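Local structure of uncharacterized protein (Parabacteroides distasonis, 4Q34) at residues 49-54 with 60-65; 173-178 with 299-304; 70-75 with 196-201. The protein is of unknown function but is probably an esterase of the alpha/beta hydrolase family, hydrolysing ester bonds with a serine nucleophile. One frame throughout, in Å; residues are numbered along the deposited sequence.

Interaction 1: residues 49-54 with 60-65; sequences LVFAHG and KTWETT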
loop_
_atom_site.group_PDB
_atom_site.type_symbol
_atom_site.label_atom_id
_atom_site.label_comp_id
_atom_site.label_asym_id
_atom_site.label_seq_id
_atom_site.Cartn_x
_atom_site.Cartn_y
_atom_site.Cartn_z
ATOM N N LEU A 49 15.368 10.206 -3.255
ATOM C CA LEU A 49 14.630 9.843 -4.452
ATOM C C LEU A 49 13.146 9.602 -4.130
ATOM O O LEU A 49 12.815 8.847 -3.227
ATOM C CB LEU A 49 15.243 8.608 -5.080
ATOM C CG LEU A 49 16.729 8.627 -5.326
ATOM C CD1 LEU A 49 17.151 7.329 -5.951
ATOM C CD2 LEU A 49 17.142 9.797 -6.208
ATOM N N VAL A 50 12.252 10.256 -4.883
ATOM C CA VAL A 50 10.818 10.116 -4.761
ATOM C C VAL A 50 10.308 9.487 -6.051
ATOM O O VAL A 50 10.602 9.983 -7.133
ATOM C CB VAL A 50 10.154 11.477 -4.527
ATOM C CG1 VAL A 50 8.646 11.314 -4.491
ATOM C CG2 VAL A 50 10.711 12.151 -3.272
ATOM N N PHE A 51 9.573 8.381 -5.907
ATOM C CA PHE A 51 9.112 7.602 -7.048
ATOM C C PHE A 51 7.623 7.734 -7.268
ATOM O O PHE A 51 6.842 7.513 -6.333
ATOM C CB PHE A 51 9.494 6.128 -6.840
ATOM C CG PHE A 51 10.975 5.875 -6.842
ATOM C CD1 PHE A 51 11.664 5.630 -8.008
ATOM C CD2 PHE A 51 11.683 5.869 -5.676
ATOM C CE1 PHE A 51 13.017 5.390 -8.020
ATOM C CE2 PHE A 51 13.044 5.629 -5.674
ATOM C CZ PHE A 51 13.724 5.396 -6.838
ATOM N N ALA A 52 7.233 8.055 -8.498
ATOM C CA ALA A 52 5.820 8.221 -8.877
ATOM C C ALA A 52 5.381 7.284 -10.016
ATOM O O ALA A 52 5.879 7.367 -11.150
ATOM C CB ALA A 52 5.569 9.650 -9.334
ATOM N N HIS A 53 4.404 6.465 -9.731
ATOM C CA HIS A 53 3.827 5.503 -10.674
ATOM C C HIS A 53 2.884 6.177 -11.681
ATOM O O HIS A 53 2.545 7.376 -11.560
ATOM C CB HIS A 53 3.050 4.467 -9.865
ATOM C CG HIS A 53 1.922 5.058 -9.086
ATOM N ND1 HIS A 53 0.729 5.393 -9.674
ATOM C CD2 HIS A 53 1.829 5.469 -7.797
ATOM C CE1 HIS A 53 -0.072 5.926 -8.774
ATOM N NE2 HIS A 53 0.572 5.986 -7.629
ATOM N N GLY A 54 2.417 5.393 -12.644
ATOM C CA GLY A 54 1.461 5.828 -13.631
ATOM C C GLY A 54 0.068 5.249 -13.436
ATOM O O GLY A 54 -0.312 4.835 -12.333
ATOM N N LYS A 60 4.109 -0.524 -6.189
ATOM C CA LYS A 60 4.652 -1.796 -6.671
ATOM C C LYS A 60 5.430 -1.702 -7.993
ATOM O O LYS A 60 6.348 -2.493 -8.220
ATOM C CB LYS A 60 3.495 -2.806 -6.760
ATOM C CG LYS A 60 3.783 -4.232 -7.154
ATOM C CD LYS A 60 4.930 -4.881 -6.466
ATOM C CE LYS A 60 4.704 -6.368 -6.234
ATOM N NZ LYS A 60 5.768 -7.182 -6.794
ATOM N N THR A 61 5.113 -0.690 -8.800
ATOM C CA THR A 61 5.898 -0.321 -9.974
ATOM C C THR A 61 7.385 -0.424 -9.722
ATOM O O THR A 61 8.117 -0.884 -10.545
ATOM C CB THR A 61 5.590 1.111 -10.402
ATOM O OG1 THR A 61 4.190 1.206 -10.710
ATOM C CG2 THR A 61 6.419 1.525 -11.601
ATOM N N TRP A 62 7.794 0.044 -8.563
ATOM C CA TRP A 62 9.188 0.192 -8.178
ATOM C C TRP A 62 9.681 -0.817 -7.156
ATOM O O TRP A 62 10.834 -0.718 -6.727
ATOM C CB TRP A 62 9.339 1.598 -7.525
ATOM C CG TRP A 62 8.728 2.696 -8.277
ATOM C CD1 TRP A 62 7.545 3.319 -8.001
ATOM C CD2 TRP A 62 9.262 3.343 -9.432
ATOM N NE1 TRP A 62 7.299 4.288 -8.942
ATOM C CE2 TRP A 62 8.336 4.317 -9.839
ATOM C CE3 TRP A 62 10.435 3.161 -10.193
ATOM C CZ2 TRP A 62 8.574 5.164 -10.939
ATOM C CZ3 TRP A 62 10.687 4.010 -11.254
ATOM C CH2 TRP A 62 9.746 4.972 -11.648
ATOM N N GLU A 63 8.824 -1.747 -6.734
ATOM C CA GLU A 63 9.155 -2.731 -5.720
ATOM C C GLU A 63 9.646 -4.041 -6.400
ATOM O O GLU A 63 10.226 -4.017 -7.473
ATOM C CB GLU A 63 7.956 -2.966 -4.798
ATOM C CG GLU A 63 7.476 -1.694 -4.133
ATOM C CD GLU A 63 6.129 -1.808 -3.393
ATOM O OE1 GLU A 63 5.549 -2.920 -3.360
ATOM O OE2 GLU A 63 5.663 -0.777 -2.810
ATOM N N THR A 64 9.402 -5.180 -5.774
ATOM C CA THR A 64 9.767 -6.453 -6.375
ATOM C C THR A 64 9.179 -6.557 -7.768
ATOM O O THR A 64 8.004 -6.197 -8.006
ATOM C CB THR A 64 9.294 -7.645 -5.494
ATOM O OG1 THR A 64 9.735 -7.439 -4.136
ATOM C CG2 THR A 64 9.829 -8.939 -5.991
ATOM N N THR A 65 9.995 -7.040 -8.699
ATOM C CA THR A 65 9.554 -7.224 -10.081
ATOM C C THR A 65 8.530 -8.354 -10.134
ATOM O O THR A 65 8.433 -9.194 -9.224
ATOM C CB THR A 65 10.763 -7.524 -11.002
ATOM O OG1 THR A 65 11.244 -8.872 -10.799
ATOM C CG2 THR A 65 11.871 -6.535 -10.791
HETATM O O HOH W 1 5.179 5.390 -6.825
HETATM O O HOH W 2 3.491 2.803 -13.049
#
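Phe51 lays its side chain over one face of the Trp62 indole. Its CB sits almost straight above the five-membered ring, 3.5 Å from the centroid, a CH-pi contact with the electron-rich pyrrole part. Farther out, Phe51 CD1 reaches Trp62 CE3 at 3.5 Å, the two six-membered rings forming an oblique aromatic pair with planes inclined at 48°. Thr61 CG2 backs the opposite face of the indole, so the ring is held between a strand residue and its own chain neighbour. Its edge meets the strand backbone, with Ala52 O 3.5 Å from Trp62 CZ2. A large flat residue suits this place because it can cover Phe51 with one face while its rim follows the chain.

Two waters bridge polar atoms of the two segments. One donates to Phe51 O at 2.7 Å and accepts weak bonds from His53 N and Trp62 NE1. The second accepts from Gly54 N at 2.8 Å and donates to Thr61 OG1, whose hydroxyl is also bonded to Phe58 O.

At His53, CG lies between the backbone N and the carbonyl carbon (chi1 62°), which turns the imidazole away and leaves His53 CB against Thr61 OG1, 3.6 Å apart. The imidazole is gripped at both nitrogens: His53 ND1 donates in its ring plane to a lone pair of Gly54 O, at 2.9 Å and nearly straight (167°), and His53 NE2 is bonded to Gln88 N. Arg91 also reaches Gly54 O, fixing the chain as it leaves the strand. A His-Gly pair at the end of this central strand, followed by a loop that leads into the short 3-10 segment at 60-62, is the HG element of alpha/beta hydrolases, which probably helps shape the oxyanion hole here.

Interaction 2: residues 173-178 with 299-304; sequences ITHSQG and FPMSDL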
loop_
_atom_site.group_PDB
_atom_site.type_symbol
_atom_site.label_atom_id
_atom_site.label_comp_id
_atom_site.label_asym_id
_atom_site.label_seq_id
_atom_site.Cartn_x
_atom_site.Cartn_y
_atom_site.Cartn_z
ATOM N N ILE A 173 11.474 10.776 -9.646
ATOM C CA ILE A 173 11.591 9.692 -10.633
ATOM C C ILE A 173 10.169 9.256 -10.960
ATOM O O ILE A 173 9.477 8.766 -10.076
ATOM C CB ILE A 173 12.357 8.463 -10.102
ATOM C CG1 ILE A 173 13.604 8.892 -9.306
ATOM C CG2 ILE A 173 12.712 7.516 -11.256
ATOM C CD1 ILE A 173 14.623 9.616 -10.141
ATOM N N THR A 174 9.759 9.404 -12.223
ATOM C CA THR A 174 8.380 9.200 -12.631
ATOM C C THR A 174 8.243 8.167 -13.723
ATOM O O THR A 174 9.217 7.795 -14.400
ATOM C CB THR A 174 7.705 10.512 -13.080
ATOM O OG1 THR A 174 8.245 10.969 -14.321
ATOM C CG2 THR A 174 7.860 11.618 -11.997
ATOM N N HIS A 175 7.003 7.708 -13.884
ATOM C CA HIS A 175 6.657 6.728 -14.899
ATOM C C HIS A 175 5.315 7.016 -15.559
ATOM O O HIS A 175 4.315 7.157 -14.884
ATOM C CB HIS A 175 6.547 5.355 -14.229
ATOM C CG HIS A 175 6.325 4.235 -15.194
ATOM N ND1 HIS A 175 5.506 3.167 -14.919
ATOM C CD2 HIS A 175 6.856 3.995 -16.419
ATOM C CE1 HIS A 175 5.486 2.351 -15.951
ATOM N NE2 HIS A 175 6.338 2.803 -16.852
ATOM N N SER A 176 5.310 7.082 -16.898
ATOM C CA SER A 176 4.089 7.121 -17.709
ATOM C C SER A 176 3.222 8.358 -17.387
ATOM O O SER A 176 3.679 9.456 -17.651
ATOM C CB SER A 176 3.363 5.784 -17.624
ATOM O OG SER A 176 2.541 5.649 -18.760
ATOM N N GLN A 177 2.023 8.189 -16.832
ATOM C CA GLN A 177 1.224 9.349 -16.421
ATOM C C GLN A 177 1.850 10.080 -15.255
ATOM O O GLN A 177 1.546 11.247 -15.002
ATOM C CB GLN A 177 -0.185 8.927 -16.070
ATOM C CG GLN A 177 -0.942 8.366 -17.268
ATOM C CD GLN A 177 -0.564 6.939 -17.730
ATOM O OE1 GLN A 177 0.119 6.124 -17.048
ATOM N NE2 GLN A 177 -1.046 6.626 -18.919
ATOM N N GLY A 178 2.745 9.399 -14.551
ATOM C CA GLY A 178 3.658 10.064 -13.610
ATOM C C GLY A 178 4.443 11.203 -14.278
ATOM O O GLY A 178 4.894 12.123 -13.607
ATOM N N PHE A 299 7.960 -0.885 -18.792
ATOM C CA PHE A 299 8.466 -0.833 -17.392
ATOM C C PHE A 299 9.960 -1.203 -17.280
ATOM O O PHE A 299 10.291 -2.261 -16.736
ATOM C CB PHE A 299 7.727 -1.791 -16.479
ATOM C CG PHE A 299 6.310 -1.452 -16.208
ATOM C CD1 PHE A 299 5.351 -1.593 -17.174
ATOM C CD2 PHE A 299 5.892 -1.088 -14.951
ATOM C CE1 PHE A 299 4.038 -1.287 -16.930
ATOM C CE2 PHE A 299 4.566 -0.810 -14.685
ATOM C CZ PHE A 299 3.630 -0.899 -15.697
ATOM N N PRO A 300 10.842 -0.342 -17.779
ATOM C CA PRO A 300 12.263 -0.726 -17.745
ATOM C C PRO A 300 12.822 -0.925 -16.354
ATOM O O PRO A 300 13.756 -1.721 -16.169
ATOM C CB PRO A 300 12.961 0.470 -18.419
ATOM C CG PRO A 300 11.914 1.085 -19.277
ATOM C CD PRO A 300 10.643 0.907 -18.524
HETATM N N MSE A 301 12.234 -0.254 -15.377
HETATM C CA MSE A 301 12.659 -0.394 -13.976
HETATM C C MSE A 301 12.409 -1.740 -13.402
HETATM O O MSE A 301 13.014 -2.059 -12.382
HETATM C CB MSE A 301 12.017 0.725 -13.067
HETATM C CG MSE A 301 10.519 0.535 -12.753
HETATM SE SE MSE A 301 9.258 0.698 -14.216
HETATM C CE MSE A 301 9.613 2.516 -14.655
ATOM N N SER A 302 11.525 -2.568 -13.991
ATOM C CA SER A 302 11.252 -3.933 -13.449
ATOM C C SER A 302 11.588 -5.052 -14.440
ATOM O O SER A 302 11.383 -6.228 -14.154
ATOM C CB SER A 302 9.799 -4.064 -12.937
ATOM O OG SER A 302 8.827 -3.753 -13.940
ATOM N N ASP A 303 12.084 -4.661 -15.604
ATOM C CA ASP A 303 12.486 -5.628 -16.635
ATOM C C ASP A 303 13.680 -6.488 -16.157
ATOM O O ASP A 303 14.335 -6.162 -15.168
ATOM C CB ASP A 303 12.868 -4.889 -17.914
ATOM C CG ASP A 303 11.671 -4.400 -18.716
ATOM O OD1 ASP A 303 10.507 -4.840 -18.509
ATOM O OD2 ASP A 303 11.911 -3.539 -19.586
ATOM N N LEU A 304 13.998 -7.542 -16.910
ATOM C CA LEU A 304 15.087 -8.466 -16.544
ATOM C C LEU A 304 16.425 -7.796 -16.434
ATOM O O LEU A 304 17.249 -8.266 -15.646
ATOM C CB LEU A 304 15.186 -9.629 -17.532
ATOM C CG LEU A 304 13.964 -10.563 -17.523
ATOM C CD1 LEU A 304 14.099 -11.555 -18.688
ATOM C CD2 LEU A 304 13.838 -11.318 -16.206
#
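His175 points the CE1 corner of its imidazole at the middle of the Phe299 ring, with His175 CE1 3.5 Å from Phe299 CE2, in an edge-to-face pair with planes at 62°. The polarised C-H suits an aromatic face. Over one face of the imidazole lies Met301, modelled as selenomethionine: its CE comes within 3.6 Å of His175 CD2, and its SE stands nearly on the ring normal, 4.4 Å from the centroid. Bends at chi2 and chi3 curl the flexible Met301 chain back so that its terminal methyl covers the ring.

With His175 CG anti to the backbone N (chi1 -174°), the imidazole reaches across to the 299-304 loop, and His175 NE2 is bonded to the carbonyl of His298, the residue just before that segment. Replacing this histidine by alanine would probably leave His298 O without its N-H partner and open a gap beside Phe299 and the Met301 methyl. Ser176 CB backs the other face of the imidazole. Ser176 itself has positive phi within a type II' turn closed by Gly178 N to His175 O at 2.8 Å; a CB on Gly178 would collide with that carbonyl. This strand-turn-helix has the geometry of a nucleophile elbow, and Ser176 is probably the nucleophile.

Strand 170-175 runs between parallel neighbours 49-52 and 192-198, helix 178-185 follows the turn, and the 299-304 loop leads into helix 306-319.

Interaction 3: residues 70-75 with 196-201; sequences EGFQNI and ASYEPG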
loop_
_atom_site.group_PDB
_atom_site.type_symbol
_atom_site.label_atom_id
_atom_site.label_comp_id
_atom_site.label_asym_id
_atom_site.label_seq_id
_atom_site.Cartn_x
_atom_site.Cartn_y
_atom_site.Cartn_z
ATOM N N GLU A 70 14.720 -7.977 -7.255
ATOM C CA GLU A 70 14.675 -6.660 -6.615
ATOM C C GLU A 70 14.373 -5.574 -7.619
ATOM O O GLU A 70 14.858 -5.605 -8.765
ATOM C CB GLU A 70 16.029 -6.366 -5.964
ATOM C CG GLU A 70 16.310 -7.239 -4.764
ATOM C CD GLU A 70 17.474 -6.654 -3.998
ATOM O OE1 GLU A 70 18.422 -6.172 -4.670
ATOM O OE2 GLU A 70 17.400 -6.585 -2.767
ATOM N N GLY A 71 13.568 -4.601 -7.174
ATOM C CA GLY A 71 13.324 -3.387 -7.892
ATOM C C GLY A 71 14.094 -2.211 -7.347
ATOM O O GLY A 71 14.976 -2.334 -6.460
ATOM N N PHE A 72 13.758 -1.037 -7.898
ATOM C CA PHE A 72 14.450 0.203 -7.580
ATOM C C PHE A 72 14.386 0.553 -6.088
ATOM O O PHE A 72 15.307 1.161 -5.551
ATOM C CB PHE A 72 13.877 1.369 -8.418
ATOM C CG PHE A 72 14.455 1.469 -9.810
ATOM C CD1 PHE A 72 15.172 0.423 -10.383
ATOM C CD2 PHE A 72 14.318 2.637 -10.543
ATOM C CE1 PHE A 72 15.690 0.542 -11.676
ATOM C CE2 PHE A 72 14.838 2.762 -11.823
ATOM C CZ PHE A 72 15.549 1.716 -12.379
ATOM N N GLN A 73 13.281 0.190 -5.431
ATOM C CA GLN A 73 13.176 0.409 -3.998
ATOM C C GLN A 73 14.426 -0.138 -3.251
ATOM O O GLN A 73 15.022 0.547 -2.400
ATOM C CB GLN A 73 11.913 -0.233 -3.440
ATOM C CG GLN A 73 11.762 -0.014 -1.931
ATOM C CD GLN A 73 10.435 -0.501 -1.389
ATOM O OE1 GLN A 73 9.850 -1.424 -1.904
ATOM N NE2 GLN A 73 9.912 0.190 -0.369
ATOM N N ASN A 74 14.763 -1.400 -3.528
ATOM C CA ASN A 74 15.903 -2.060 -2.923
ATOM C C ASN A 74 17.236 -1.620 -3.528
ATOM O O ASN A 74 18.219 -1.380 -2.780
ATOM C CB ASN A 74 15.785 -3.573 -3.046
ATOM C CG ASN A 74 14.731 -4.174 -2.133
ATOM O OD1 ASN A 74 13.754 -3.515 -1.719
ATOM N ND2 ASN A 74 14.910 -5.437 -1.835
ATOM N N ILE A 75 17.270 -1.512 -4.849
ATOM C CA ILE A 75 18.511 -1.197 -5.544
ATOM C C ILE A 75 19.070 0.170 -5.131
ATOM O O ILE A 75 20.258 0.304 -4.849
ATOM C CB ILE A 75 18.297 -1.232 -7.057
ATOM C CG1 ILE A 75 18.029 -2.659 -7.504
ATOM C CG2 ILE A 75 19.515 -0.648 -7.833
ATOM C CD1 ILE A 75 17.446 -2.778 -8.900
ATOM N N ALA A 196 13.801 12.447 -13.488
ATOM C CA ALA A 196 14.018 11.345 -14.421
ATOM C C ALA A 196 12.675 10.690 -14.672
ATOM O O ALA A 196 11.998 10.277 -13.717
ATOM C CB ALA A 196 14.985 10.313 -13.855
ATOM N N SER A 197 12.324 10.515 -15.934
ATOM C CA SER A 197 11.042 9.934 -16.280
ATOM C C SER A 197 11.175 8.755 -17.222
ATOM O O SER A 197 11.831 8.867 -18.292
ATOM C CB SER A 197 10.108 10.999 -16.878
ATOM O OG SER A 197 8.784 10.504 -17.002
ATOM N N TYR A 198 10.533 7.646 -16.843
ATOM C CA TYR A 198 10.477 6.459 -17.676
ATOM C C TYR A 198 9.195 6.480 -18.513
ATOM O O TYR A 198 8.080 6.542 -17.950
ATOM C CB TYR A 198 10.541 5.155 -16.851
ATOM C CG TYR A 198 11.898 4.986 -16.241
ATOM C CD1 TYR A 198 12.934 4.382 -16.942
ATOM C CD2 TYR A 198 12.166 5.546 -15.032
ATOM C CE1 TYR A 198 14.208 4.319 -16.422
ATOM C CE2 TYR A 198 13.418 5.496 -14.472
ATOM C CZ TYR A 198 14.455 4.864 -15.173
ATOM O OH TYR A 198 15.733 4.814 -14.657
ATOM N N GLU A 199 9.356 6.499 -19.830
ATOM C CA GLU A 199 8.224 6.451 -20.759
ATOM C C GLU A 199 7.055 7.359 -20.358
ATOM O O GLU A 199 5.928 6.897 -20.217
ATOM C CB GLU A 199 7.716 5.020 -20.957
ATOM C CG GLU A 199 8.819 4.111 -21.490
ATOM C CD GLU A 199 8.404 3.188 -22.612
ATOM O OE1 GLU A 199 7.187 2.957 -22.799
ATOM O OE2 GLU A 199 9.314 2.646 -23.313
ATOM N N PRO A 200 7.320 8.661 -20.200
ATOM C CA PRO A 200 6.231 9.584 -19.923
ATOM C C PRO A 200 5.175 9.599 -21.026
ATOM O O PRO A 200 5.446 9.343 -22.186
ATOM C CB PRO A 200 6.925 10.958 -19.811
ATOM C CG PRO A 200 8.200 10.794 -20.551
ATOM C CD PRO A 200 8.596 9.355 -20.337
ATOM N N GLY A 201 3.963 9.943 -20.647
ATOM C CA GLY A 201 2.891 10.076 -21.627
ATOM C C GLY A 201 1.874 11.062 -21.091
ATOM O O GLY A 201 1.428 10.909 -19.957
#
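Phe72 and Tyr198 point at one another and meet as an offset edge-to-face pair, the edge of Phe72 turned toward the face of Tyr198. In both, CG is anti to the carbonyl carbon (chi1 -83° and -69°), which sends each ring toward the other segment. Their planes stand at 71° and their centroids 6.0 Å apart, so the contact falls on the outer end of the tyrosine: Phe72 CE2 lies 3.6 Å from Tyr198 OH, which sits near the plane of the phenylalanine ring. Long, flat side chains suit this place, since the backbones are far apart and the two rings together span the distance.

In alpha/beta hydrolase terms, the pair links the start of helix 72-78 with strand 192-198 of the central sheet. Just past that strand, Glu199 bonds to His298 ND1 and forms a salt bridge with Arg117, consistent with Glu199 as the acid and His298 as the histidine of a catalytic triad with Ser176.

Gly71 sits at the N-cap position, and Gly71 O takes a helical bond from Ile75 N at 2.9 Å. Beside it, Asn74 ND2 donates to Glu70 OE2 from above the carboxylate plane. Glu70 OE1 is paired with Arg78. Tyr245 also stacks with the Tyr198 ring, while Phe76 meets Phe72 edge-to-face.

From the N terminus, interaction 1 comes first and closes a short loop, folding 60-65 back on strand 49-52 across five residues. Interactions 2 and 3 are long-range and cross: 70-75 opens interaction 3, 173-178 opens interaction 2, then 196-201 closes the former and 299-304 the latter. Each spans about 120 residues. Strand 170-175 lies between 49-52 and 192-198, parallel to both, with backbone bonds such as Val50 O to Ile173 N and Thr174 O to Tyr198 N. The bond from Gln73 N to Trp62 O joins the 60-65 loop to helix 72-78, while interaction 3 ties that helix to strand 192-198 and interaction 2 ties strand 170-175 to the loop before helix 306-319.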